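Local coordinates for protein 303aa long hypothetical esterase (Sulfolobus tokodaii, PDB 3AIN) that hydrolyses carboxylic esters as a thermostable, dimeric carboxylesterase of the hormone-sensitive-lipase-like group, at residues I77-T86 / T117-D128. The protein carries 1 engineered substitution. Residues are numbered along the deposited sequence; the frame is centred on the assembly and turned at random.
Sequences IKARVYYPKT and TNSCQCVTISVD
Thr-117, in the last turn of helix 110-120, meets strand 76-83 where that helix leads into strand 123-127 of the alpha/beta-hydrolase sheet. Strand 123-127 pairs antiparallel with 76-83, their axes inclined at 160°, and parallel with 92-96, so the contact joins the antiparallel edge of the sheet to its parallel part. Thr-117 OG1 lies 3.3 Å from Tyr-82 CB, the two side chains crossing at about a right angle, while CG2, anti to the backbone N, is turned onto the backbone of Pro-84. OG1 accepts a hydrogen bond from Thr-124 OG1, which joins the helix end to strand 123-127, and also bonds within the helix to Cys-113 O. One residue on, Asn-118 OD1 reaches Lys-85 N through a water, and ND2 bonds to Glu-61 O. Gln-121 leaves the helix with positive phi (47°), and the Cys-120–Cys-122 disulfide spans this bend; Pro-84 packs against the backbone of Gln-121 and Cys-122, with CD 3.4 Å from Cys-122 O. Val-123 splits its branches, CG1 to Val-81 CG1 (3.7 Å) and CG2 alongside the Tyr-83 ring at CD1. Thr-124 forms a hydrogen-bonded pair with Tyr-82; the straightest bond, Tyr-82 N to Thr-124 O, measures 172° at the hydrogen. Ile-125 sets CG1 beside the Val-81 methyls and CG2 3.8 Å from Ala-79 CB. Ser-126 pairs likewise with Arg-80, whose CG covers one face of the Tyr-82 ring; Thr-124 O and Ser-126 CB lie at the ring's edge. A water links Tyr-82 OH to Ser-126 OG; that OH also bonds to Asp-110, which salt-bridges Arg-80 NH1, while NE pairs with Asp-67. Helix 139-153 packs on Ile-125 and Val-127. The ladder closes at Asp-128, whose N donates to Lys-78 O at 2.9 Å and whose O receives a hydrogen bond from a water held by Lys-78 N.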
ATOM      1  N   ILE A  77      19.378  10.668 -25.664  1.00 15.46           N
ATOM      2  CA  ILE A  77      18.888   9.716 -24.656  1.00 13.37           C
ATOM      3  C   ILE A  77      17.656   9.027 -25.238  1.00 14.38           C
ATOM      4  O   ILE A  77      16.639   9.667 -25.464  1.00 16.20           O
ATOM      5  CB  ILE A  77      18.475  10.479 -23.395  1.00 15.02           C
ATOM      6  CG1 ILE A  77      19.680  11.256 -22.853  1.00 15.22           C
ATOM      7  CG2 ILE A  77      17.879   9.532 -22.327  1.00 14.15           C
ATOM      8  CD1 ILE A  77      19.272  12.403 -21.962  1.00 13.23           C
ATOM      9  N   LYS A  78      17.742   7.722 -25.445  1.00 13.83           N
ATOM     10  CA  LYS A  78      16.561   6.965 -25.899  1.00 15.35           C
ATOM     11  C   LYS A  78      15.504   6.952 -24.788  1.00 18.03           C
ATOM     12  O   LYS A  78      15.830   6.814 -23.608  1.00 15.94           O
ATOM     13  CB  LYS A  78      16.945   5.536 -26.268  1.00 16.91           C
ATOM     14  CG  LYS A  78      15.814   4.777 -26.973  1.00 27.31           C
ATOM     15  CD  LYS A  78      16.273   3.413 -27.504  1.00 32.98           C
ATOM     16  CE  LYS A  78      15.064   2.511 -27.734  1.00 38.81           C
ATOM     17  NZ  LYS A  78      15.284   1.542 -28.835  1.00 44.91           N
ATOM     18  N   ALA A  79      14.236   7.042 -25.156  1.00 14.52           N
ATOM     19  CA  ALA A  79      13.177   6.818 -24.179  1.00 12.77           C
ATOM     20  C   ALA A  79      11.982   6.166 -24.836  1.00 16.14           C
ATOM     21  O   ALA A  79      11.793   6.269 -26.058  1.00 16.14           O
ATOM     22  CB  ALA A  79      12.760   8.127 -23.524  1.00 13.03           C
ATOM     23  N   ARG A  80      11.245   5.388 -24.052  1.00 14.99           N
ATOM     24  CA  ARG A  80      10.053   4.737 -24.583  1.00 14.64           C
ATOM     25  C   ARG A  80       8.816   5.315 -23.922  1.00 15.77           C
ATOM     26  O   ARG A  80       8.746   5.460 -22.686  1.00 12.29           O
ATOM     27  CB  ARG A  80      10.099   3.218 -24.406  1.00 12.85           C
ATOM     28  CG  ARG A  80       8.845   2.531 -24.978  1.00 14.14           C
ATOM     29  CD  ARG A  80       8.990   1.037 -25.146  1.00 18.68           C
ATOM     30  NE  ARG A  80       9.941   0.737 -26.220  1.00 15.36           N
ATOM     31  CZ  ARG A  80      10.653  -0.380 -26.314  1.00 20.86           C
ATOM     32  NH1 ARG A  80      10.457  -1.379 -25.453  1.00 16.66           N
ATOM     33  NH2 ARG A  80      11.608  -0.470 -27.239  1.00 18.55           N
ATOM     34  N   VAL A  81       7.892   5.791 -24.752  1.00 14.37           N
ATOM     35  CA  VAL A  81       6.715   6.479 -24.258  1.00 13.40           C
ATOM     36  C   VAL A  81       5.522   5.532 -24.325  1.00 15.53           C
ATOM     37  O   VAL A  81       5.231   4.960 -25.380  1.00 16.07           O
ATOM     38  CB  VAL A  81       6.392   7.702 -25.140  1.00 13.49           C
ATOM     39  CG1 VAL A  81       5.147   8.429 -24.614  1.00 16.17           C
ATOM     40  CG2 VAL A  81       7.613   8.636 -25.227  1.00 16.97           C
ATOM     41  N   TYR A  82       4.895   5.289 -23.179  1.00 13.00           N
ATOM     42  CA  TYR A  82       3.713   4.389 -23.108  1.00 12.98           C
ATOM     43  C   TYR A  82       2.488   5.264 -22.822  1.00 13.00           C
ATOM     44  O   TYR A  82       2.405   5.948 -21.799  1.00 13.74           O
ATOM     45  CB  TYR A  82       3.853   3.348 -21.971  1.00 12.39           C
ATOM     46  CG  TYR A  82       5.107   2.491 -22.021  1.00 14.41           C
ATOM     47  CD1 TYR A  82       5.070   1.187 -22.530  1.00 14.39           C
ATOM     48  CD2 TYR A  82       6.332   2.976 -21.542  1.00 15.10           C
ATOM     49  CE1 TYR A  82       6.223   0.385 -22.562  1.00 12.94           C
ATOM     50  CE2 TYR A  82       7.443   2.145 -21.469  1.00 13.10           C
ATOM     51  CZ  TYR A  82       7.401   0.881 -22.033  1.00 15.84           C
ATOM     52  OH  TYR A  82       8.513   0.094 -22.009  1.00 13.33           O
ATOM     53  N   TYR A  83       1.479   5.151 -23.684  1.00 14.89           N
ATOM     54  CA  TYR A  83       0.192   5.800 -23.431  1.00 14.24           C
ATOM     55  C   TYR A  83      -0.809   4.794 -22.870  1.00 13.97           C
ATOM     56  O   TYR A  83      -0.843   3.644 -23.297  1.00 19.29           O
ATOM     57  CB  TYR A  83      -0.382   6.336 -24.754  1.00 15.71           C
ATOM     58  CG  TYR A  83       0.383   7.504 -25.315  1.00 17.40           C
ATOM     59  CD1 TYR A  83      -0.020   8.799 -25.042  1.00 18.33           C
ATOM     60  CD2 TYR A  83       1.459   7.313 -26.160  1.00 17.51           C
ATOM     61  CE1 TYR A  83       0.659   9.885 -25.564  1.00 25.15           C
ATOM     62  CE2 TYR A  83       2.133   8.400 -26.710  1.00 22.24           C
ATOM     63  CZ  TYR A  83       1.725   9.675 -26.399  1.00 26.73           C
ATOM     64  OH  TYR A  83       2.397  10.760 -26.923  1.00 31.59           O
ATOM     65  N   PRO A  84      -1.664   5.239 -21.956  1.00 15.66           N
ATOM     66  CA  PRO A  84      -2.670   4.329 -21.424  1.00 18.05           C
ATOM     67  C   PRO A  84      -3.822   4.196 -22.409  1.00 19.38           C
ATOM     68  O   PRO A  84      -3.823   4.855 -23.456  1.00 17.95           O
ATOM     69  CB  PRO A  84      -3.155   5.050 -20.170  1.00 18.92           C
ATOM     70  CG  PRO A  84      -2.985   6.482 -20.484  1.00 22.31           C
ATOM     71  CD  PRO A  84      -1.731   6.569 -21.326  1.00 14.90           C
ATOM     72  N   LYS A  85      -4.793   3.358 -22.052  1.00 20.95           N
ATOM     73  CA  LYS A  85      -5.914   3.053 -22.930  1.00 23.71           C
ATOM     74  C   LYS A  85      -6.996   4.124 -22.815  1.00 26.79           C
ATOM     75  O   LYS A  85      -7.961   4.107 -23.570  1.00 29.05           O
ATOM     76  CB  LYS A  85      -6.504   1.671 -22.589  1.00 23.84           C
ATOM     77  CG  LYS A  85      -5.527   0.513 -22.566  1.00 32.66           C
ATOM     78  CD  LYS A  85      -5.799  -0.375 -21.336  1.00 45.55           C
ATOM     79  CE  LYS A  85      -5.495  -1.845 -21.584  1.00 50.21           C
ATOM     80  NZ  LYS A  85      -6.337  -2.398 -22.676  1.00 58.05           N
ATOM     81  N   THR A  86      -6.912   4.948 -21.774  1.00 25.44           N
ATOM     82  CA  THR A  86      -7.895   5.988 -21.521  1.00 25.43           C
ATOM     83  C   THR A  86      -7.645   7.183 -22.427  1.00 28.41           C
ATOM     84  O   THR A  86      -6.560   7.325 -23.009  1.00 23.50           O
ATOM     85  CB  THR A  86      -7.843   6.469 -20.065  1.00 29.18           C
ATOM     86  OG1 THR A  86      -6.519   6.936 -19.752  1.00 30.44           O
ATOM     87  CG2 THR A  86      -8.232   5.330 -19.110  1.00 37.02           C
ATOM     88  N   THR A 117       1.810   1.843 -16.373  1.00 14.45           N
ATOM     89  CA  THR A 117       1.020   2.705 -17.242  1.00 12.31           C
ATOM     90  C   THR A 117      -0.458   2.382 -17.091  1.00 16.25           C
ATOM     91  O   THR A 117      -1.283   3.275 -16.917  1.00 14.71           O
ATOM     92  CB  THR A 117       1.419   2.482 -18.702  1.00 16.83           C
ATOM     93  OG1 THR A 117       2.768   2.918 -18.882  1.00 16.64           O
ATOM     94  CG2 THR A 117       0.490   3.247 -19.644  1.00 15.49           C
ATOM     95  N   ASN A 118      -0.793   1.102 -17.156  1.00 16.91           N
ATOM     96  CA  ASN A 118      -2.207   0.711 -17.019  1.00 16.35           C
ATOM     97  C   ASN A 118      -2.759   0.974 -15.621  1.00 20.28           C
ATOM     98  O   ASN A 118      -3.935   1.323 -15.451  1.00 17.50           O
ATOM     99  CB  ASN A 118      -2.419  -0.748 -17.441  1.00 16.23           C
ATOM    100  CG  ASN A 118      -2.289  -0.948 -18.942  1.00 15.40           C
ATOM    101  OD1 ASN A 118      -2.535  -0.022 -19.726  1.00 18.63           O
ATOM    102  ND2 ASN A 118      -1.754  -2.094 -19.338  1.00 17.65           N
ATOM    103  N   SER A 119      -1.916   0.791 -14.611  1.00 14.94           N
ATOM    104  CA  SER A 119      -2.321   1.052 -13.245  1.00 15.68           C
ATOM    105  C   SER A 119      -2.546   2.539 -12.960  1.00 17.10           C
ATOM    106  O   SER A 119      -3.515   2.873 -12.246  1.00 18.54           O
ATOM    107  CB  SER A 119      -1.332   0.425 -12.228  1.00 14.88           C
ATOM    108  OG  SER A 119      -1.832   0.580 -10.897  1.00 17.02           O
ATOM    109  N   CYS A 120      -1.599   3.404 -13.375  1.00 13.37           N
ATOM    110  CA  CYS A 120      -1.714   4.874 -13.132  1.00 17.56           C
ATOM    111  C   CYS A 120      -2.608   5.593 -14.133  1.00 14.61           C
ATOM    112  O   CYS A 120      -2.922   6.756 -13.916  1.00 18.15           O
ATOM    113  CB  CYS A 120      -0.369   5.644 -13.049  1.00 22.62           C
ATOM    114  SG  CYS A 120       0.777   5.600 -14.490  1.00 34.34           S
ATOM    115  N   GLN A 121      -2.950   4.917 -15.222  1.00 16.42           N
ATOM    116  CA  GLN A 121      -3.650   5.552 -16.356  1.00 16.89           C
ATOM    117  C   GLN A 121      -2.999   6.866 -16.733  1.00 17.98           C
ATOM    118  O   GLN A 121      -3.649   7.914 -16.879  1.00 17.88           O
ATOM    119  CB  GLN A 121      -5.128   5.707 -16.052  1.00 15.79           C
ATOM    120  CG  GLN A 121      -5.734   4.344 -15.770  1.00 20.18           C
ATOM    121  CD  GLN A 121      -7.231   4.359 -15.748  1.00 33.66           C
ATOM    122  OE1 GLN A 121      -7.834   5.264 -15.179  1.00 33.62           O
ATOM    123  NE2 GLN A 121      -7.831   3.257 -16.182  1.00 34.55           N
ATOM    124  N   CYS A 122      -1.701   6.776 -16.956  1.00 16.35           N
ATOM    125  CA  CYS A 122      -0.898   7.947 -17.160  1.00 16.59           C
ATOM    126  C   CYS A 122       0.148   7.610 -18.224  1.00 15.44           C
ATOM    127  O   CYS A 122       0.275   6.452 -18.609  1.00 17.36           O
ATOM    128  CB  CYS A 122      -0.303   8.375 -15.834  1.00 21.36           C
ATOM    129  SG  CYS A 122       1.171   7.466 -15.400  1.00 22.63           S
ATOM    130  N   VAL A 123       0.648   8.628 -18.916  1.00 12.80           N
ATOM    131  CA  VAL A 123       1.745   8.389 -19.853  1.00 13.64           C
ATOM    132  C   VAL A 123       2.982   8.095 -19.024  1.00 12.82           C
ATOM    133  O   VAL A 123       3.299   8.823 -18.093  1.00 15.75           O
ATOM    134  CB  VAL A 123       2.004   9.637 -20.717  1.00 15.23           C
ATOM    135  CG1 VAL A 123       3.254   9.453 -21.571  1.00 16.64           C
ATOM    136  CG2 VAL A 123       0.780   9.893 -21.581  1.00 17.33           C
ATOM    137  N   THR A 124       3.665   7.021 -19.378  1.00 14.31           N
ATOM    138  CA  THR A 124       4.924   6.682 -18.713  1.00 13.31           C
ATOM    139  C   THR A 124       6.032   6.817 -19.730  1.00 13.80           C
ATOM    140  O   THR A 124       5.944   6.277 -20.828  1.00 14.93           O
ATOM    141  CB  THR A 124       4.864   5.242 -18.180  1.00 12.47           C
ATOM    142  OG1 THR A 124       3.777   5.162 -17.249  1.00 16.54           O
ATOM    143  CG2 THR A 124       6.179   4.880 -17.454  1.00 13.89           C
ATOM    144  N   ILE A 125       7.125   7.445 -19.304  1.00 11.52           N
ATOM    145  CA  ILE A 125       8.276   7.620 -20.167  1.00 12.33           C
ATOM    146  C   ILE A 125       9.498   7.004 -19.519  1.00 12.75           C
ATOM    147  O   ILE A 125      10.043   7.518 -18.543  1.00 12.87           O
ATOM    148  CB  ILE A 125       8.522   9.091 -20.512  1.00 14.04           C
ATOM    149  CG1 ILE A 125       7.274   9.634 -21.223  1.00 10.92           C
ATOM    150  CG2 ILE A 125       9.761   9.213 -21.441  1.00 16.48           C
ATOM    151  CD1 ILE A 125       7.422  11.116 -21.648  1.00 14.73           C
ATOM    152  N   SER A 126       9.919   5.897 -20.099  1.00 10.99           N
ATOM    153  CA  SER A 126      10.997   5.094 -19.534  1.00 13.09           C
ATOM    154  C   SER A 126      12.308   5.500 -20.166  1.00 13.73           C
ATOM    155  O   SER A 126      12.457   5.464 -21.396  1.00 14.37           O
ATOM    156  CB  SER A 126      10.719   3.614 -19.781  1.00 11.87           C
ATOM    157  OG  SER A 126      11.776   2.796 -19.255  1.00 13.09           O
ATOM    158  N   VAL A 127      13.259   5.900 -19.322  1.00 11.81           N
ATOM    159  CA  VAL A 127      14.485   6.580 -19.791  1.00 11.61           C
ATOM    160  C   VAL A 127      15.687   5.612 -19.852  1.00 13.61           C
ATOM    161  O   VAL A 127      15.979   4.906 -18.883  1.00 13.92           O
ATOM    162  CB  VAL A 127      14.791   7.785 -18.850  1.00 10.62           C
ATOM    163  CG1 VAL A 127      16.116   8.443 -19.203  1.00 12.17           C
ATOM    164  CG2 VAL A 127      13.644   8.756 -18.906  1.00 13.50           C
ATOM    165  N   ASP A 128      16.394   5.587 -20.989  1.00 11.53           N
ATOM    166  CA  ASP A 128      17.584   4.729 -21.147  1.00 12.68           C
ATOM    167  C   ASP A 128      18.836   5.566 -20.815  1.00 17.17           C
ATOM    168  O   ASP A 128      19.540   6.076 -21.709  1.00 14.74           O
ATOM    169  CB  ASP A 128      17.670   4.171 -22.583  1.00 14.49           C
ATOM    170  CG  ASP A 128      17.839   2.636 -22.646  1.00 32.07           C
ATOM    171  OD1 ASP A 128      17.725   1.931 -21.620  1.00 27.27           O
ATOM    172  OD2 ASP A 128      17.943   2.107 -23.781  1.00 28.99           O
TER
HETATM  173  O   HOH W   1      20.040   6.137 -24.670  1.00 21.73           O
HETATM  174  O   HOH W   2      10.804   0.300 -20.243  1.00 14.15           O
HETATM  175  O   HOH W   3      -4.548   1.931 -19.630  1.00 24.61           O
HETATM  176  O   HOH W   4      -6.172   8.587 -17.682  1.00 29.86           O